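Long-range contacts in 2-dehydropantoate 2-reductase (Geobacter metallireducens, PDB 3HN2), which probably catalyses the NADPH-dependent reduction of 2-dehydropantoate (ketopantoate) to (R)-pantoate, a step of pantothenate biosynthesis: residues G25-F30 with H57-R62; P192-C197 with P257-D262; R218-E223 with M289-M294. All coordinates share one frame; numbering follows the deposited sequence.

Contact 1: residues G25-F30 with H57-R62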
# COMPACT_ATOMS: atom_id res chain seq x y z
N GLY A 25 -5.66 2.50 29.12
CA GLY A 25 -5.44 2.85 30.51
C GLY A 25 -4.09 3.48 30.80
O GLY A 25 -3.30 2.95 31.58
N GLU A 26 -3.83 4.61 30.16
CA GLU A 26 -2.66 5.41 30.46
C GLU A 26 -3.14 6.78 30.88
O GLU A 26 -4.18 7.26 30.40
CB GLU A 26 -1.74 5.50 29.24
CG GLU A 26 -0.29 5.14 29.51
CD GLU A 26 -0.04 3.64 29.63
OE1 GLU A 26 0.82 3.23 30.45
OE2 GLU A 26 -0.69 2.86 28.90
N ASP A 27 -2.41 7.42 31.79
CA ASP A 27 -2.79 8.72 32.33
C ASP A 27 -2.44 9.82 31.32
O ASP A 27 -1.38 10.43 31.40
CB ASP A 27 -2.13 8.96 33.69
CG ASP A 27 -2.83 10.03 34.51
OD1 ASP A 27 -3.90 10.51 34.10
OD2 ASP A 27 -2.29 10.38 35.58
N VAL A 28 -3.36 10.05 30.39
CA VAL A 28 -3.12 10.92 29.25
C VAL A 28 -3.72 12.30 29.48
O VAL A 28 -4.87 12.43 29.89
CB VAL A 28 -3.64 10.27 27.93
CG1 VAL A 28 -3.43 11.18 26.74
CG2 VAL A 28 -2.94 8.96 27.67
N HIS A 29 -2.91 13.33 29.23
CA HIS A 29 -3.30 14.72 29.43
C HIS A 29 -3.13 15.48 28.12
O HIS A 29 -2.01 15.72 27.69
CB HIS A 29 -2.43 15.36 30.52
CG HIS A 29 -2.43 14.61 31.81
ND1 HIS A 29 -1.60 13.54 32.05
CD2 HIS A 29 -3.16 14.78 32.94
CE1 HIS A 29 -1.82 13.07 33.26
NE2 HIS A 29 -2.76 13.81 33.83
N PHE A 30 -4.24 15.83 27.49
CA PHE A 30 -4.20 16.54 26.21
C PHE A 30 -4.05 18.05 26.39
O PHE A 30 -4.75 18.66 27.20
CB PHE A 30 -5.46 16.25 25.41
CG PHE A 30 -5.54 14.86 24.85
CD1 PHE A 30 -5.05 14.58 23.59
CD2 PHE A 30 -6.15 13.84 25.58
CE1 PHE A 30 -5.14 13.29 23.06
CE2 PHE A 30 -6.25 12.56 25.06
CZ PHE A 30 -5.74 12.28 23.80
N HIS A 57 -15.10 11.06 28.38
CA HIS A 57 -14.34 12.05 29.12
C HIS A 57 -12.89 12.08 28.63
O HIS A 57 -12.28 11.03 28.40
CB HIS A 57 -14.41 11.75 30.62
CG HIS A 57 -13.37 12.47 31.44
ND1 HIS A 57 -12.40 11.81 32.15
CD2 HIS A 57 -13.15 13.79 31.63
CE1 HIS A 57 -11.62 12.69 32.76
NE2 HIS A 57 -12.06 13.90 32.46
N VAL A 58 -12.36 13.28 28.46
CA VAL A 58 -10.96 13.49 28.09
C VAL A 58 -10.34 14.53 29.03
O VAL A 58 -10.90 15.61 29.24
CB VAL A 58 -10.83 13.90 26.60
CG1 VAL A 58 -9.54 14.67 26.33
CG2 VAL A 58 -10.90 12.68 25.70
N LYS A 59 -9.20 14.17 29.63
CA LYS A 59 -8.43 15.10 30.46
C LYS A 59 -7.78 16.17 29.59
O LYS A 59 -6.69 15.97 29.05
CB LYS A 59 -7.34 14.36 31.24
CG LYS A 59 -7.73 13.93 32.64
CD LYS A 59 -6.51 13.45 33.39
CE LYS A 59 -6.84 13.10 34.83
NZ LYS A 59 -5.61 12.75 35.59
N GLY A 60 -8.46 17.31 29.46
CA GLY A 60 -7.98 18.41 28.63
C GLY A 60 -7.53 19.62 29.41
O GLY A 60 -8.01 19.87 30.52
N TYR A 61 -6.60 20.37 28.83
CA TYR A 61 -6.05 21.57 29.45
C TYR A 61 -5.79 22.62 28.37
O TYR A 61 -5.77 22.30 27.17
CB TYR A 61 -4.74 21.25 30.17
CG TYR A 61 -4.86 20.32 31.36
CD1 TYR A 61 -4.80 18.93 31.20
CD2 TYR A 61 -4.99 20.82 32.65
CE1 TYR A 61 -4.90 18.07 32.28
CE2 TYR A 61 -5.09 19.96 33.75
CZ TYR A 61 -5.04 18.59 33.56
OH TYR A 61 -5.14 17.75 34.64
N ARG A 62 -5.60 23.87 28.79
CA ARG A 62 -5.32 24.94 27.83
C ARG A 62 -3.95 25.58 28.05
O ARG A 62 -3.40 26.22 27.15
CB ARG A 62 -6.44 25.98 27.80
CG ARG A 62 -6.82 26.60 29.14
CD ARG A 62 -8.31 26.97 29.19
NE ARG A 62 -8.82 27.41 27.89
CZ ARG A 62 -10.08 27.78 27.65
NH1 ARG A 62 -10.44 28.16 26.43
NH2 ARG A 62 -10.98 27.77 28.63

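Contact 2: residues P192-C197 with P257-D262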
# COMPACT_ATOMS: atom_id res chain seq x y z
N PRO A 192 9.05 13.33 -2.55
CA PRO A 192 8.29 13.33 -3.82
C PRO A 192 6.79 13.48 -3.65
O PRO A 192 6.17 14.27 -4.36
CB PRO A 192 8.62 11.96 -4.44
CG PRO A 192 9.12 11.14 -3.31
CD PRO A 192 9.83 12.09 -2.40
N PHE A 193 6.22 12.81 -2.66
CA PHE A 193 4.77 12.73 -2.55
C PHE A 193 4.10 13.88 -1.79
O PHE A 193 3.17 14.48 -2.31
CB PHE A 193 4.35 11.34 -2.10
CG PHE A 193 4.69 10.28 -3.10
CD1 PHE A 193 5.82 9.47 -2.93
CD2 PHE A 193 3.93 10.11 -4.26
CE1 PHE A 193 6.15 8.50 -3.87
CE2 PHE A 193 4.26 9.14 -5.20
CZ PHE A 193 5.37 8.33 -5.01
N ASN A 194 4.58 14.23 -0.60
CA ASN A 194 4.08 15.46 0.03
C ASN A 194 4.47 16.73 -0.74
O ASN A 194 3.82 17.77 -0.58
CB ASN A 194 4.48 15.57 1.51
CG ASN A 194 3.69 14.63 2.39
OD1 ASN A 194 3.80 13.41 2.27
ND2 ASN A 194 2.90 15.19 3.30
N GLY A 195 5.50 16.64 -1.58
CA GLY A 195 5.88 17.73 -2.48
C GLY A 195 5.01 17.91 -3.72
O GLY A 195 4.40 18.97 -3.89
N LEU A 196 4.97 16.89 -4.57
CA LEU A 196 4.29 16.96 -5.88
C LEU A 196 2.79 17.13 -5.77
O LEU A 196 2.21 17.98 -6.43
CB LEU A 196 4.61 15.70 -6.71
CG LEU A 196 5.75 15.66 -7.73
CD1 LEU A 196 6.83 16.72 -7.52
CD2 LEU A 196 6.36 14.27 -7.77
N CYS A 197 2.18 16.31 -4.92
CA CYS A 197 0.74 16.33 -4.66
C CYS A 197 0.21 17.68 -4.18
O CYS A 197 -0.86 18.10 -4.61
CB CYS A 197 0.37 15.27 -3.63
SG CYS A 197 0.84 13.61 -4.13
N PRO A 257 -1.93 13.13 0.51
CA PRO A 257 -0.98 13.32 1.61
C PRO A 257 -1.28 14.54 2.47
O PRO A 257 -2.03 15.42 2.05
CB PRO A 257 0.36 13.53 0.89
CG PRO A 257 0.19 12.89 -0.41
CD PRO A 257 -1.23 13.13 -0.79
N SER A 258 -0.68 14.58 3.66
CA SER A 258 -0.94 15.62 4.66
C SER A 258 -0.75 17.04 4.14
O SER A 258 -1.56 17.92 4.44
CB SER A 258 -0.07 15.39 5.90
OG SER A 258 1.30 15.34 5.56
N MET A 259 0.32 17.26 3.36
CA MET A 259 0.65 18.57 2.81
C MET A 259 -0.36 19.10 1.80
O MET A 259 -0.61 20.31 1.75
CB MET A 259 2.04 18.55 2.18
CG MET A 259 3.17 19.02 3.08
SD MET A 259 4.64 19.47 2.12
CE MET A 259 3.97 20.76 1.12
N GLU A 260 -0.91 18.20 0.99
CA GLU A 260 -1.95 18.54 0.02
C GLU A 260 -3.24 18.96 0.73
O GLU A 260 -3.89 19.93 0.33
CB GLU A 260 -2.20 17.37 -0.93
CG GLU A 260 -3.27 17.64 -2.00
CD GLU A 260 -3.48 16.50 -2.98
OE1 GLU A 260 -2.88 15.41 -2.80
OE2 GLU A 260 -4.26 16.69 -3.93
N ILE A 261 -3.59 18.23 1.78
CA ILE A 261 -4.76 18.52 2.62
C ILE A 261 -4.62 19.90 3.27
O ILE A 261 -5.57 20.69 3.27
CB ILE A 261 -4.99 17.41 3.70
CG1 ILE A 261 -5.20 16.03 3.05
CG2 ILE A 261 -6.15 17.77 4.64
CD1 ILE A 261 -6.38 15.93 2.08
N ASP A 262 -3.43 20.18 3.79
CA ASP A 262 -3.11 21.49 4.37
C ASP A 262 -3.21 22.63 3.35
O ASP A 262 -3.64 23.74 3.69
CB ASP A 262 -1.72 21.46 5.01
CG ASP A 262 -1.66 20.58 6.25
OD1 ASP A 262 -2.62 20.58 7.05
OD2 ASP A 262 -0.62 19.90 6.44

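Contact 3: residues R218-E223 with M289-M294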
# COMPACT_ATOMS: atom_id res chain seq x y z
N ARG A 218 11.42 8.79 -9.18
CA ARG A 218 12.69 8.05 -9.08
C ARG A 218 13.88 8.97 -8.83
O ARG A 218 14.68 8.70 -7.94
CB ARG A 218 12.94 7.23 -10.35
CG ARG A 218 12.21 5.91 -10.41
CD ARG A 218 12.38 5.28 -11.77
NE ARG A 218 11.27 4.40 -12.11
CZ ARG A 218 10.77 4.26 -13.33
NH1 ARG A 218 9.76 3.42 -13.53
NH2 ARG A 218 11.26 4.95 -14.35
N GLY A 219 13.99 10.04 -9.62
CA GLY A 219 15.10 10.97 -9.55
C GLY A 219 15.13 11.76 -8.25
O GLY A 219 16.19 11.91 -7.64
N ILE A 220 13.96 12.25 -7.84
CA ILE A 220 13.80 12.94 -6.57
C ILE A 220 14.24 12.02 -5.43
O ILE A 220 15.05 12.41 -4.58
CB ILE A 220 12.34 13.41 -6.35
CG1 ILE A 220 11.99 14.55 -7.30
CG2 ILE A 220 12.11 13.87 -4.90
CD1 ILE A 220 10.49 14.76 -7.49
N MET A 221 13.74 10.78 -5.47
CA MET A 221 14.08 9.74 -4.51
C MET A 221 15.57 9.43 -4.41
O MET A 221 16.11 9.36 -3.30
CB MET A 221 13.31 8.48 -4.81
CG MET A 221 11.89 8.53 -4.33
SD MET A 221 11.17 6.89 -4.30
CE MET A 221 9.60 7.35 -3.62
N LEU A 222 16.22 9.25 -5.57
CA LEU A 222 17.67 9.03 -5.61
C LEU A 222 18.52 10.15 -4.97
O LEU A 222 19.60 9.88 -4.46
CB LEU A 222 18.14 8.79 -7.04
CG LEU A 222 17.80 7.42 -7.62
CD1 LEU A 222 17.72 7.44 -9.16
CD2 LEU A 222 18.79 6.39 -7.15
N GLU A 223 18.01 11.38 -5.00
CA GLU A 223 18.70 12.54 -4.45
C GLU A 223 18.66 12.51 -2.93
O GLU A 223 19.67 12.72 -2.28
CB GLU A 223 18.08 13.84 -4.97
CG GLU A 223 18.39 14.14 -6.42
CD GLU A 223 17.84 15.49 -6.88
OE1 GLU A 223 17.42 16.30 -6.02
OE2 GLU A 223 17.83 15.72 -8.10
N MET A 289 21.49 18.38 -5.08
CA MET A 289 20.07 18.02 -5.02
C MET A 289 19.20 19.04 -5.77
O MET A 289 18.46 19.80 -5.14
CB MET A 289 19.62 17.88 -3.56
CG MET A 289 19.99 16.56 -2.92
SD MET A 289 19.95 16.58 -1.12
CE MET A 289 18.31 15.98 -0.73
N PRO A 290 19.27 19.05 -7.12
CA PRO A 290 18.55 20.07 -7.90
C PRO A 290 17.04 19.94 -7.86
O PRO A 290 16.33 20.94 -7.88
CB PRO A 290 19.06 19.85 -9.33
CG PRO A 290 20.26 18.97 -9.20
CD PRO A 290 20.02 18.14 -7.99
N ARG A 291 16.55 18.70 -7.79
CA ARG A 291 15.11 18.45 -7.86
C ARG A 291 14.41 18.80 -6.56
O ARG A 291 13.37 19.49 -6.57
CB ARG A 291 14.82 17.00 -8.30
CG ARG A 291 15.10 16.75 -9.78
CD ARG A 291 14.83 15.30 -10.20
NE ARG A 291 15.67 14.92 -11.34
CZ ARG A 291 16.92 14.46 -11.25
NH1 ARG A 291 17.51 14.31 -10.07
NH2 ARG A 291 17.59 14.15 -12.35
N VAL A 292 15.01 18.37 -5.44
CA VAL A 292 14.49 18.74 -4.11
C VAL A 292 14.46 20.26 -4.00
O VAL A 292 13.48 20.83 -3.51
CB VAL A 292 15.25 18.05 -2.94
CG1 VAL A 292 14.49 18.22 -1.63
CG2 VAL A 292 15.46 16.54 -3.21
N GLU A 293 15.44 20.92 -4.61
CA GLU A 293 15.56 22.37 -4.51
C GLU A 293 14.49 23.07 -5.27
O GLU A 293 13.81 23.93 -4.72
CB GLU A 293 16.93 22.86 -4.97
CG GLU A 293 17.81 23.32 -3.82
CD GLU A 293 18.91 24.27 -4.26
OE1 GLU A 293 18.58 25.35 -4.80
OE2 GLU A 293 20.09 23.95 -4.04
N MET A 294 14.36 22.70 -6.53
CA MET A 294 13.31 23.20 -7.39
C MET A 294 11.96 22.98 -6.73
O MET A 294 11.17 23.92 -6.63
CB MET A 294 13.39 22.49 -8.74
CG MET A 294 12.49 23.07 -9.79
SD MET A 294 12.90 22.41 -11.40
CE MET A 294 11.37 22.81 -12.23

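Contact 1: residues G25-F30 with H57-R62
At the outer edge of the Rossmann sheet, Phe30 and Gly60 pair as a short parallel bridge. Phe30 N gives its hydrogen to Lys59 O at 2.9 Å, and Phe30 O accepts from Tyr61 N at 3.0 Å. Gly60 CA adds a CA-H...O contact to Phe30 O at 3.5 Å. The Phe30 ring turns to the side of helix 14-23, where its CD2 meets Val58 CG1 at 3.6 Å, the two side chains crossing at about a right angle. Strand 28-31 is the second strand of the nucleotide-binding fold; it follows helix 14-23 and lies between strand 5-8 and edge strand 60-61, with Phe30 near the probable GxGxxG turn. From beside the bridge the Lys59 side chain runs alongside His29, pointing the same way, its CD 3.6 Å from His29 CD2, and ends with NZ 3.2 Å from Asp27 OD1, a salt bridge on the syn lone pair. An alanine at Lys59 would strip away both the methylenes along His29 and the ammonium, and is likely to leave the Asp27 carboxylate without its mate here. With CG anti to its carbonyl carbon (chi1 -54°), His29 sends ND1 to a hydrogen bond with Ile5 O, while Tyr61 CE1 comes in the plane of the imidazole at its edge, 3.8 Å from His29 CD2.

Contact 2: residues P192-C197 with P257-D262
Asn194 settles against the first turn of the helix that begins at Ser258, against Pro257 and Met259. Its CG stands beside its own backbone N (chi1 -73°), which carries the amide across the gap until Asn194 CG lies 3.8 Å from Pro257 CB; the two side chains slide past each other in opposite directions. The far end of the amide faces the Ser258 hydroxyl, a neighbour that suits a polar side chain in a buried place. Met259 packs on Asn194 as well, against its CB and backbone carbonyl. Its chain bends at the last torsion (chi3 60°), wrapping sulfur and methyl round that carbonyl, with Met259 SD 3.3 Å and Met259 CE 3.4 Å from Asn194 O; an unbranched, flexible thioether suits such a curve.

One turn on, the CB of Cys197 is directed toward the partner helix. The thiol is small enough to rest on the proline ring, Cys197 SG lying 3.8 Å from Pro257 CG. Pro257, at the N-cap position, is compact and rigid, and spends no N-H where a helix starts. The Glu260 chain is extended and lies along the Cys197 backbone, its OE1 3.4 Å from Cys197 CB. Phe193 turns its ring the other way, to stack with Trp189. The axes of helix segments 192-197 and 258-262 approach to 8.1 Å, at a crossing angle of -25°, a nearly parallel helix pair in the all-helical C-terminal domain of the ketopantoate reductase family.

Contact 3: residues R218-E223 with M289-M294
Glu223 OE1 is gripped by two backbone N-H groups at the start of helix 290-302: Val292 N, 3.2 Å away and nearly straight at 168°, and Arg291 N, a weaker bond of 3.1 Å to the same oxygen. Val292 N comes to OE1 on its syn side, somewhat out of the carboxylate plane. A glutamate suits this place, since N-H groups of a first helical turn have no carbonyls before them to bond, and the helix end would probably stabilise its negative charge. Glu223 OE2 adds a salt bridge to Arg291 NH1; the modelled separation is too short to trust. The two side chains cross at about a right angle, their flat groups 47° apart. Gly219 suits its place: its CA lies 4.0 Å from the Arg291 guanidinium plane, and a CB would crowd Arg291 NE. Apolar groups flank the charges, Ile220 CG1 resting 3.9 Å from Arg291 CB and Met289 CG 3.9 Å from Glu223 CB. Met289 and Val292 also pack on Leu279 of helix 271-284. The axes of segments 218-223 and 290-294 pass 8.9 Å apart at -106°, a near-perpendicular crossing in the C-terminal helical domain, a carboxylate of one helix at the N-terminus of the other.

In the fold
Contact 1 belongs to the N-terminal Rossmann domain, contacts 2 and 3 to the helical C-terminal domain, on the opposite side of the chain's centre. Between contacts 1 and 2 the nearest atoms are about 18 Å apart, between contacts 1 and 3 about 31 Å. Contacts 2 and 3, by contrast, have centres about 16 Å apart and touch: Phe193 CE1 meets Met221 CE at 3.6 Å, and Pro192 CD meets Ile220 CG2 at 3.8 Å. Their segments alternate along the chain, which draws helices 179-200, 211-229, 258-264 and 290-302 into one bundle. In this family the cofactor and substrate bind in the cleft between the two domains; contact 1 lies on the cofactor-binding domain's edge.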